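Local coordinates for protein choline kinase (Cryptosporidium parvum, PDB 3MES) that probably phosphorylates choline, and perhaps ethanolamine, at the expense of ATP, at residues Y203-E208 and Y286-I291; I298-C303 and I369-W374; V362-S367 and L403-E408. One frame throughout, in Å; residues are numbered along the deposited sequence.

Contact 1 (Y203-E208 and Y286-I291); sequences YLWREE and YEYSAI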
loop_
_atom_site.group_PDB
_atom_site.type_symbol
_atom_site.label_atom_id
_atom_site.label_comp_id
_atom_site.label_asym_id
_atom_site.label_seq_id
_atom_site.Cartn_x
_atom_site.Cartn_y
_atom_site.Cartn_z
ATOM N N TYR B 203 -18.993 9.953 27.361
ATOM C CA TYR B 203 -19.867 10.016 28.524
ATOM C C TYR B 203 -19.790 8.704 29.304
ATOM O O TYR B 203 -19.702 8.700 30.534
ATOM C CB TYR B 203 -21.312 10.314 28.111
ATOM C CG TYR B 203 -21.475 11.599 27.329
ATOM C CD1 TYR B 203 -22.347 11.676 26.250
ATOM C CD2 TYR B 203 -20.747 12.734 27.663
ATOM C CE1 TYR B 203 -22.494 12.850 25.532
ATOM C CE2 TYR B 203 -20.887 13.909 26.953
ATOM C CZ TYR B 203 -21.758 13.963 25.889
ATOM O OH TYR B 203 -21.893 15.136 25.183
ATOM N N LEU B 204 -19.808 7.594 28.577
ATOM C CA LEU B 204 -19.729 6.278 29.194
ATOM C C LEU B 204 -18.438 6.119 29.995
ATOM O O LEU B 204 -18.456 5.649 31.133
ATOM C CB LEU B 204 -19.806 5.191 28.124
ATOM C CG LEU B 204 -20.460 3.883 28.553
ATOM C CD1 LEU B 204 -21.967 4.077 28.632
ATOM C CD2 LEU B 204 -20.105 2.761 27.584
ATOM N N TRP B 205 -17.318 6.506 29.395
ATOM C CA TRP B 205 -16.023 6.368 30.055
ATOM C C TRP B 205 -15.798 7.441 31.117
ATOM O O TRP B 205 -15.018 7.246 32.050
ATOM C CB TRP B 205 -14.878 6.353 29.039
ATOM C CG TRP B 205 -14.843 5.105 28.210
ATOM C CD1 TRP B 205 -15.607 3.985 28.384
ATOM C CD2 TRP B 205 -13.976 4.830 27.102
ATOM N NE1 TRP B 205 -15.283 3.039 27.441
ATOM C CE2 TRP B 205 -14.284 3.532 26.643
ATOM C CE3 TRP B 205 -12.975 5.555 26.448
ATOM C CZ2 TRP B 205 -13.627 2.945 25.562
ATOM C CZ3 TRP B 205 -12.326 4.973 25.374
ATOM C CH2 TRP B 205 -12.654 3.680 24.943
ATOM N N ARG B 206 -16.487 8.571 30.979
ATOM C CA ARG B 206 -16.422 9.616 31.994
ATOM C C ARG B 206 -16.931 9.084 33.327
ATOM O O ARG B 206 -16.320 9.308 34.371
ATOM C CB ARG B 206 -17.248 10.831 31.579
ATOM C CG ARG B 206 -17.339 11.898 32.655
ATOM C CD ARG B 206 -18.262 13.023 32.231
ATOM N NE ARG B 206 -19.605 12.535 31.926
ATOM C CZ ARG B 206 -20.581 13.294 31.442
ATOM N NH1 ARG B 206 -20.370 14.583 31.206
ATOM N NH2 ARG B 206 -21.772 12.766 31.192
ATOM N N GLU B 207 -18.055 8.376 33.281
ATOM C CA GLU B 207 -18.654 7.808 34.482
ATOM C C GLU B 207 -17.787 6.711 35.092
ATOM O O GLU B 207 -17.677 6.614 36.313
ATOM C CB GLU B 207 -20.063 7.290 34.189
ATOM C CG GLU B 207 -21.064 8.396 33.902
ATOM C CD GLU B 207 -21.059 9.467 34.975
ATOM O OE1 GLU B 207 -20.897 9.114 36.164
ATOM O OE2 GLU B 207 -21.215 10.660 34.632
ATOM N N GLU B 208 -17.169 5.888 34.251
ATOM C CA GLU B 208 -16.263 4.858 34.747
ATOM C C GLU B 208 -15.081 5.493 35.480
ATOM O O GLU B 208 -14.614 4.972 36.492
ATOM C CB GLU B 208 -15.773 3.952 33.613
ATOM C CG GLU B 208 -16.808 2.941 33.129
ATOM C CD GLU B 208 -16.247 1.957 32.113
ATOM O OE1 GLU B 208 -17.037 1.385 31.334
ATOM O OE2 GLU B 208 -15.015 1.754 32.089
ATOM N N TYR B 286 -9.588 -4.520 16.746
ATOM C CA TYR B 286 -10.797 -3.788 16.388
ATOM C C TYR B 286 -11.780 -3.723 17.549
ATOM O O TYR B 286 -12.980 -3.565 17.335
ATOM C CB TYR B 286 -11.485 -4.443 15.183
ATOM C CG TYR B 286 -10.617 -4.558 13.949
ATOM C CD1 TYR B 286 -10.596 -3.549 12.996
ATOM C CD2 TYR B 286 -9.824 -5.677 13.736
ATOM C CE1 TYR B 286 -9.805 -3.648 11.865
ATOM C CE2 TYR B 286 -9.026 -5.785 12.610
ATOM C CZ TYR B 286 -9.021 -4.767 11.677
ATOM O OH TYR B 286 -8.233 -4.869 10.552
ATOM N N GLU B 287 -11.276 -3.834 18.774
ATOM C CA GLU B 287 -12.150 -3.885 19.944
ATOM C C GLU B 287 -12.905 -2.575 20.193
ATOM O O GLU B 287 -13.904 -2.561 20.907
ATOM C CB GLU B 287 -11.375 -4.301 21.199
ATOM C CG GLU B 287 -11.179 -3.182 22.217
ATOM C CD GLU B 287 -10.811 -3.704 23.598
ATOM O OE1 GLU B 287 -11.375 -3.196 24.593
ATOM O OE2 GLU B 287 -9.966 -4.623 23.691
ATOM N N TYR B 288 -12.431 -1.478 19.608
ATOM C CA TYR B 288 -13.089 -0.181 19.783
ATOM C C TYR B 288 -13.761 0.288 18.494
ATOM O O TYR B 288 -14.176 1.442 18.384
ATOM C CB TYR B 288 -12.091 0.878 20.261
ATOM C CG TYR B 288 -11.384 0.530 21.552
ATOM C CD1 TYR B 288 -12.012 0.699 22.779
ATOM C CD2 TYR B 288 -10.086 0.040 21.544
ATOM C CE1 TYR B 288 -11.371 0.381 23.963
ATOM C CE2 TYR B 288 -9.434 -0.280 22.723
ATOM C CZ TYR B 288 -10.083 -0.105 23.930
ATOM O OH TYR B 288 -9.437 -0.418 25.104
ATOM N N SER B 289 -13.868 -0.609 17.521
ATOM C CA SER B 289 -14.414 -0.246 16.218
ATOM C C SER B 289 -15.934 -0.123 16.237
ATOM O O SER B 289 -16.632 -0.971 16.793
ATOM C CB SER B 289 -13.962 -1.241 15.151
ATOM O OG SER B 289 -12.548 -1.234 15.040
ATOM N N ALA B 290 -16.429 0.947 15.622
ATOM C CA ALA B 290 -17.855 1.248 15.573
ATOM C C ALA B 290 -18.071 2.476 14.693
ATOM O O ALA B 290 -17.129 3.227 14.424
ATOM C CB ALA B 290 -18.392 1.496 16.972
ATOM N N ILE B 291 -19.301 2.682 14.238
ATOM C CA ILE B 291 -19.591 3.848 13.416
ATOM C C ILE B 291 -19.135 5.109 14.140
ATOM O O ILE B 291 -19.246 5.208 15.362
ATOM C CB ILE B 291 -21.087 3.969 13.077
ATOM C CG1 ILE B 291 -21.552 2.749 12.281
ATOM C CG2 ILE B 291 -21.347 5.247 12.288
ATOM C CD1 ILE B 291 -20.940 2.654 10.901
#
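With chi1 of -70° in Trp205 and -57° in Tyr288, each ring leaves its CB anti to the carbonyl carbon and beside the backbone N, and the two reach for each other across a separation of 12.5 Å between Trp205 CA and Tyr288 CA. Two large aromatic side chains suit this place because they bridge the gap with broad apolar surfaces. The six-membered part of the indole does the touching: Trp205 CH2 lies 3.7 Å from Tyr288 CE1, and Trp205 CZ2 lies 3.9 Å from Tyr288 CD1. The ring planes stand at 85° with centroids 5.8 Å apart, yet the approach is oblique, neither a stack nor a clean T-shape. Tyr288 sits in a type I beta turn, Tyr286 to Ser289, closed by Ser289 N to Tyr286 O (3.1 Å). This turn leads into strand 290-293 of the kinase-like C-terminal lobe, while Trp205 projects from helix 198-214. The aromatic pair thus joins a helix to the turn beside the ligand pocket, where Glu287 touches the bound N-propyl-tartramic acid. Glu287 CG lies 3.4 Å above the plane of the Tyr288 ring, over its centre, so that this methylene caps one face of the ring. The turn is also held through its backbone, since Tyr288 O accepts hydrogen bonds from Asn267 ND2 and Arg201 NH1. On the indole side, Thr370 and Trp374 of helix 364-376 also pack against Trp205.

Contact 2 (I298-C303 and I369-W374); sequences IANYFC and ITWGLW. With DME (decamethonium ion), chain K.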
loop_
_atom_site.group_PDB
_atom_site.type_symbol
_atom_site.label_atom_id
_atom_site.label_comp_id
_atom_site.label_asym_id
_atom_site.label_seq_id
_atom_site.Cartn_x
_atom_site.Cartn_y
_atom_site.Cartn_z
ATOM N N ILE B 298 -9.355 9.539 11.881
ATOM C CA ILE B 298 -8.131 10.061 11.287
ATOM C C ILE B 298 -7.339 10.905 12.285
ATOM O O ILE B 298 -6.125 10.743 12.421
ATOM C CB ILE B 298 -8.426 10.880 10.009
ATOM C CG1 ILE B 298 -9.062 9.985 8.942
ATOM C CG2 ILE B 298 -7.150 11.519 9.477
ATOM C CD1 ILE B 298 -9.617 10.738 7.747
ATOM N N ALA B 299 -8.028 11.798 12.987
ATOM C CA ALA B 299 -7.378 12.645 13.983
ATOM C C ALA B 299 -6.722 11.813 15.083
ATOM O O ALA B 299 -5.666 12.179 15.605
ATOM C CB ALA B 299 -8.370 13.638 14.578
ATOM N N ASN B 300 -7.345 10.691 15.434
ATOM C CA ASN B 300 -6.763 9.798 16.433
ATOM C C ASN B 300 -5.452 9.195 15.953
ATOM O O ASN B 300 -4.486 9.105 16.707
ATOM C CB ASN B 300 -7.726 8.677 16.819
ATOM C CG ASN B 300 -7.164 7.791 17.911
ATOM O OD1 ASN B 300 -7.131 8.174 19.082
ATOM N ND2 ASN B 300 -6.709 6.603 17.535
ATOM N N TYR B 301 -5.429 8.772 14.695
ATOM C CA TYR B 301 -4.206 8.258 14.098
ATOM C C TYR B 301 -3.124 9.337 14.090
ATOM O O TYR B 301 -1.969 9.076 14.440
ATOM C CB TYR B 301 -4.465 7.749 12.678
ATOM C CG TYR B 301 -3.197 7.530 11.887
ATOM C CD1 TYR B 301 -2.392 6.418 12.118
ATOM C CD2 TYR B 301 -2.799 8.437 10.915
ATOM C CE1 TYR B 301 -1.226 6.222 11.402
ATOM C CE2 TYR B 301 -1.640 8.247 10.195
ATOM C CZ TYR B 301 -0.856 7.142 10.442
ATOM O OH TYR B 301 0.299 6.960 9.722
ATOM N N PHE B 302 -3.498 10.551 13.695
ATOM C CA PHE B 302 -2.550 11.659 13.698
ATOM C C PHE B 302 -1.951 11.857 15.086
ATOM O O PHE B 302 -0.764 12.144 15.221
ATOM C CB PHE B 302 -3.205 12.962 13.216
ATOM C CG PHE B 302 -3.466 13.004 11.736
ATOM C CD1 PHE B 302 -2.826 12.127 10.879
ATOM C CD2 PHE B 302 -4.331 13.941 11.199
ATOM C CE1 PHE B 302 -3.059 12.168 9.516
ATOM C CE2 PHE B 302 -4.566 13.993 9.836
ATOM C CZ PHE B 302 -3.929 13.107 8.993
ATOM N N CYS B 303 -2.774 11.692 16.118
ATOM C CA CYS B 303 -2.327 11.913 17.493
ATOM C C CYS B 303 -1.292 10.893 17.964
ATOM O O CYS B 303 -0.417 11.213 18.769
ATOM C CB CYS B 303 -3.515 11.916 18.455
ATOM S SG CYS B 303 -4.466 13.449 18.482
ATOM N N ILE B 369 -9.226 13.485 24.992
ATOM C CA ILE B 369 -10.169 13.340 26.091
ATOM C C ILE B 369 -10.599 11.888 26.266
ATOM O O ILE B 369 -10.665 11.380 27.382
ATOM C CB ILE B 369 -11.409 14.231 25.897
ATOM C CG1 ILE B 369 -11.120 15.647 26.404
ATOM C CG2 ILE B 369 -12.607 13.644 26.629
ATOM C CD1 ILE B 369 -12.299 16.590 26.297
ATOM N N THR B 370 -10.886 11.226 25.151
ATOM C CA THR B 370 -11.324 9.839 25.179
ATOM C C THR B 370 -10.297 8.946 25.871
ATOM O O THR B 370 -10.601 8.273 26.852
ATOM C CB THR B 370 -11.582 9.307 23.752
ATOM O OG1 THR B 370 -12.581 10.114 23.112
ATOM C CG2 THR B 370 -12.050 7.860 23.796
ATOM N N TRP B 371 -9.075 8.949 25.360
ATOM C CA TRP B 371 -8.048 8.067 25.892
ATOM C C TRP B 371 -7.575 8.505 27.273
ATOM O O TRP B 371 -7.023 7.706 28.032
ATOM C CB TRP B 371 -6.888 7.942 24.909
ATOM C CG TRP B 371 -7.301 7.261 23.644
ATOM C CD1 TRP B 371 -7.301 7.789 22.385
ATOM C CD2 TRP B 371 -7.801 5.923 23.519
ATOM N NE1 TRP B 371 -7.757 6.858 21.485
ATOM C CE2 TRP B 371 -8.070 5.704 22.155
ATOM C CE3 TRP B 371 -8.040 4.889 24.428
ATOM C CZ2 TRP B 371 -8.570 4.494 21.677
ATOM C CZ3 TRP B 371 -8.536 3.686 23.952
ATOM C CH2 TRP B 371 -8.795 3.500 22.589
ATOM N N GLY B 372 -7.804 9.775 27.597
ATOM C CA GLY B 372 -7.550 10.267 28.944
ATOM C C GLY B 372 -8.491 9.609 29.941
ATOM O O GLY B 372 -8.053 8.955 30.887
ATOM N N LEU B 373 -9.791 9.781 29.725
ATOM C CA LEU B 373 -10.789 9.163 30.587
ATOM C C LEU B 373 -10.624 7.646 30.593
ATOM O O LEU B 373 -10.757 7.002 31.633
ATOM C CB LEU B 373 -12.199 9.532 30.123
ATOM C CG LEU B 373 -12.520 11.022 30.028
ATOM C CD1 LEU B 373 -13.939 11.228 29.513
ATOM C CD2 LEU B 373 -12.321 11.704 31.376
ATOM N N TRP B 374 -10.336 7.085 29.424
ATOM C CA TRP B 374 -10.110 5.650 29.282
ATOM C C TRP B 374 -8.965 5.188 30.173
ATOM O O TRP B 374 -9.059 4.161 30.848
ATOM C CB TRP B 374 -9.802 5.313 27.821
ATOM C CG TRP B 374 -9.350 3.901 27.591
ATOM C CD1 TRP B 374 -10.138 2.823 27.311
ATOM C CD2 TRP B 374 -8.000 3.418 27.602
ATOM N NE1 TRP B 374 -9.365 1.698 27.152
ATOM C CE2 TRP B 374 -8.049 2.036 27.325
ATOM C CE3 TRP B 374 -6.757 4.019 27.820
ATOM C CZ2 TRP B 374 -6.903 1.246 27.264
ATOM C CZ3 TRP B 374 -5.620 3.231 27.761
ATOM C CH2 TRP B 374 -5.701 1.860 27.483
HETATM N N1 DME K . 4.163 -2.948 24.364
HETATM C C2 DME K . 3.532 -3.033 25.692
HETATM C C3 DME K . 2.080 -2.550 25.609
HETATM C C4 DME K . 1.518 -2.257 27.005
HETATM C C5 DME K . 0.046 -1.833 26.941
HETATM C C6 DME K . -0.112 -0.449 26.300
HETATM C C7 DME K . -0.675 0.568 27.298
HETATM C C8 DME K . -1.998 1.157 26.804
HETATM C C9 DME K . -1.785 2.463 26.036
HETATM C C10 DME K . -2.693 2.526 24.805
HETATM C C11 DME K . -3.144 3.961 24.529
HETATM N N12 DME K . -4.086 3.985 23.398
HETATM C C13 DME K . 5.571 -2.543 24.507
HETATM C C14 DME K . 4.095 -4.266 23.712
HETATM C C15 DME K . 3.453 -1.952 23.545
HETATM C C16 DME K . -3.461 3.389 22.208
HETATM C C17 DME K . -5.288 3.216 23.753
HETATM C C18 DME K . -4.447 5.382 23.103
#
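The aromatic pocket that receives a quaternary ammonium group in this choline kinase is lined by Trp371 and Trp374, and here it holds one trimethylammonium end of decamethonium. Both tryptophans come from helix 364-376 in the C-terminal lobe; the facing residue, Asn300, comes from helix 294-303. Trp371 offers a face to the cation: methyl C18 of decamethonium lies 3.4 Å above the indole plane, toward its rim, and methyl C17 is 3.3 Å from Trp371 CZ3. Trp374 presents a face to C17 too, while its CH2 is 3.8 Å from C8 of the decamethonium chain. Electron-rich indoles suit a cation that has no N-H to donate. Asn300 meets the same indole at its edge. Its CG lies anti to the backbone N (chi1 -177°), which carries the amide over to Trp371. The buried Asn300 OD1 has two partners, Trp371 NE1 and Ser367 OG. The indole N-H is used at the ring edge, while a face of the ring stays turned to the ligand. The bond from Trp371 NE1 to Asn300 OD1 is 2.8 Å long but bent, with an N-H...O angle of 139° and the donor tilted 31° from the carbonyl plane.

Contact 3 (V362-S367 and L403-E408); sequences VFTLIS and LQKKKE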
loop_
_atom_site.group_PDB
_atom_site.type_symbol
_atom_site.label_atom_id
_atom_site.label_comp_id
_atom_site.label_asym_id
_atom_site.label_seq_id
_atom_site.Cartn_x
_atom_site.Cartn_y
_atom_site.Cartn_z
ATOM N N VAL B 362 -10.076 19.492 14.515
ATOM C CA VAL B 362 -11.017 19.617 15.622
ATOM C C VAL B 362 -11.157 18.302 16.382
ATOM O O VAL B 362 -11.180 18.283 17.609
ATOM C CB VAL B 362 -12.406 20.064 15.125
ATOM C CG1 VAL B 362 -13.472 19.749 16.166
ATOM C CG2 VAL B 362 -12.395 21.547 14.778
ATOM N N PHE B 363 -11.248 17.201 15.642
ATOM C CA PHE B 363 -11.443 15.887 16.242
ATOM C C PHE B 363 -10.247 15.410 17.063
ATOM O O PHE B 363 -10.317 14.365 17.709
ATOM C CB PHE B 363 -11.781 14.853 15.165
ATOM C CG PHE B 363 -13.174 14.982 14.618
ATOM C CD1 PHE B 363 -14.243 14.381 15.264
ATOM C CD2 PHE B 363 -13.415 15.702 13.460
ATOM C CE1 PHE B 363 -15.528 14.498 14.765
ATOM C CE2 PHE B 363 -14.697 15.821 12.955
ATOM C CZ PHE B 363 -15.755 15.219 13.607
ATOM N N THR B 364 -9.150 16.166 17.038
ATOM C CA THR B 364 -7.963 15.793 17.804
ATOM C C THR B 364 -8.246 15.859 19.301
ATOM O O THR B 364 -7.663 15.109 20.090
ATOM C CB THR B 364 -6.749 16.697 17.481
ATOM O OG1 THR B 364 -7.074 18.065 17.759
ATOM C CG2 THR B 364 -6.345 16.560 16.021
ATOM N N LEU B 365 -9.141 16.765 19.685
ATOM C CA LEU B 365 -9.499 16.935 21.084
ATOM C C LEU B 365 -10.314 15.742 21.573
ATOM O O LEU B 365 -10.207 15.335 22.731
ATOM C CB LEU B 365 -10.277 18.238 21.288
ATOM C CG LEU B 365 -9.632 19.527 20.760
ATOM C CD1 LEU B 365 -10.572 20.705 20.942
ATOM C CD2 LEU B 365 -8.293 19.803 21.436
ATOM N N ILE B 366 -11.128 15.182 20.684
ATOM C CA ILE B 366 -11.913 14.001 21.022
ATOM C C ILE B 366 -10.991 12.858 21.442
ATOM O O ILE B 366 -11.292 12.117 22.375
ATOM C CB ILE B 366 -12.798 13.551 19.844
ATOM C CG1 ILE B 366 -13.790 14.654 19.473
ATOM C CG2 ILE B 366 -13.543 12.271 20.192
ATOM C CD1 ILE B 366 -14.840 14.925 20.530
ATOM N N SER B 367 -9.860 12.741 20.753
ATOM C CA SER B 367 -8.885 11.686 21.017
ATOM C C SER B 367 -8.204 11.847 22.376
ATOM O O SER B 367 -8.116 10.891 23.151
ATOM C CB SER B 367 -7.836 11.647 19.903
ATOM O OG SER B 367 -6.832 10.683 20.173
ATOM N N LEU B 403 -5.735 20.607 26.452
ATOM C CA LEU B 403 -5.690 22.034 26.743
ATOM C C LEU B 403 -4.815 22.757 25.734
ATOM O O LEU B 403 -5.224 23.755 25.141
ATOM C CB LEU B 403 -5.159 22.269 28.158
ATOM C CG LEU B 403 -6.197 22.445 29.272
ATOM C CD1 LEU B 403 -7.565 21.928 28.857
ATOM C CD2 LEU B 403 -5.720 21.785 30.560
ATOM N N GLN B 404 -3.607 22.238 25.542
ATOM C CA GLN B 404 -2.641 22.835 24.628
ATOM C C GLN B 404 -3.171 22.893 23.198
ATOM O O GLN B 404 -3.156 23.950 22.564
ATOM C CB GLN B 404 -1.322 22.059 24.678
ATOM C CG GLN B 404 -0.208 22.673 23.855
ATOM C CD GLN B 404 1.114 21.956 24.040
ATOM O OE1 GLN B 404 1.281 21.165 24.970
ATOM N NE2 GLN B 404 2.065 22.231 23.155
ATOM N N LYS B 405 -3.644 21.757 22.696
ATOM C CA LYS B 405 -4.170 21.683 21.336
ATOM C C LYS B 405 -5.339 22.647 21.124
ATOM O O LYS B 405 -5.436 23.297 20.083
ATOM C CB LYS B 405 -4.593 20.250 20.999
ATOM C CG LYS B 405 -4.903 20.016 19.528
ATOM C CD LYS B 405 -3.663 20.164 18.651
ATOM C CE LYS B 405 -3.980 19.822 17.200
ATOM N NZ LYS B 405 -2.805 19.964 16.292
ATOM N N LYS B 406 -6.223 22.738 22.115
ATOM C CA LYS B 406 -7.365 23.640 22.030
ATOM C C LYS B 406 -6.922 25.098 21.890
ATOM O O LYS B 406 -7.523 25.864 21.138
ATOM C CB LYS B 406 -8.280 23.470 23.245
ATOM C CG LYS B 406 -9.532 24.334 23.216
ATOM C CD LYS B 406 -10.492 23.938 24.328
ATOM C CE LYS B 406 -11.804 24.703 24.239
ATOM N NZ LYS B 406 -11.668 26.115 24.697
ATOM N N LYS B 407 -5.872 25.480 22.614
ATOM C CA LYS B 407 -5.318 26.824 22.475
ATOM C C LYS B 407 -4.754 27.035 21.074
ATOM O O LYS B 407 -4.850 28.126 20.515
ATOM C CB LYS B 407 -4.227 27.089 23.516
ATOM C CG LYS B 407 -4.748 27.478 24.894
ATOM C CD LYS B 407 -3.660 28.154 25.724
ATOM C CE LYS B 407 -3.427 29.604 25.291
ATOM N NZ LYS B 407 -2.708 29.720 23.989
ATOM N N GLU B 408 -4.163 25.986 20.512
ATOM C CA GLU B 408 -3.568 26.075 19.186
ATOM C C GLU B 408 -4.641 26.211 18.109
ATOM O O GLU B 408 -4.551 27.078 17.239
ATOM C CB GLU B 408 -2.666 24.869 18.910
ATOM C CG GLU B 408 -1.533 24.717 19.915
ATOM C CD GLU B 408 -0.399 23.839 19.409
ATOM O OE1 GLU B 408 -0.675 22.843 18.702
ATOM O OE2 GLU B 408 0.772 24.153 19.722
#
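Two helices of the C-terminal lobe pack here, helix 364-376 against helix 391-411, with Leu365 CA and Lys406 CA 7.1 Å apart. The apolar part of the contact belongs to Leu365. Its methyl CD2 reaches the neighbouring helix at the backbone, 3.7 Å from Lys406 N, and lies 3.8 Å from Lys405 CB; a branched aliphatic side chain suits this place because one methyl can fill the angle between two successive residues. Lys406 adds its CB before its chain leads away.

The polar groups are arranged round Lys405. Its CG lies anti to the backbone N, and a bend at chi2 (66°) turns the rest of the chain across Thr364 at about a right angle. The ammonium group then forms a salt bridge with Glu361 and a cation-pi contact with Tyr324, so a long basic side chain can be buried here with its charge matched. The hydroxyl of Thr364 points back along its own chain, where OG1 hydrogen-bonds to Glu361 O of the preceding helix 351-362. That same oxygen touches the lysine's aliphatic part, with Thr364 OG1 3.6 Å from Lys405 CE and 3.4 Å from Lys405 CG.

From the N terminus, the chain passes along helix 198-214 and returns 78 residues later at the turn before strand 290-293, closing contact 1. That strand runs directly into helix 294-303, which opens contact 2; its partner, 369-374, follows after 66 residues. Contact 3 starts at 362-367, before contact 2 has closed, and ends on helix 391-411, so these two loops cross, whereas contact 1 is in series with both. Helix 364-376 is shared by contacts 2 and 3, and Ser367 meets Asn300 between them. Contacts 1 and 2 touch through Tyr288 and Trp371, joining the turn at 286-289 to helix 364-376 at the ligand pocket; contacts 1 and 3 do not touch.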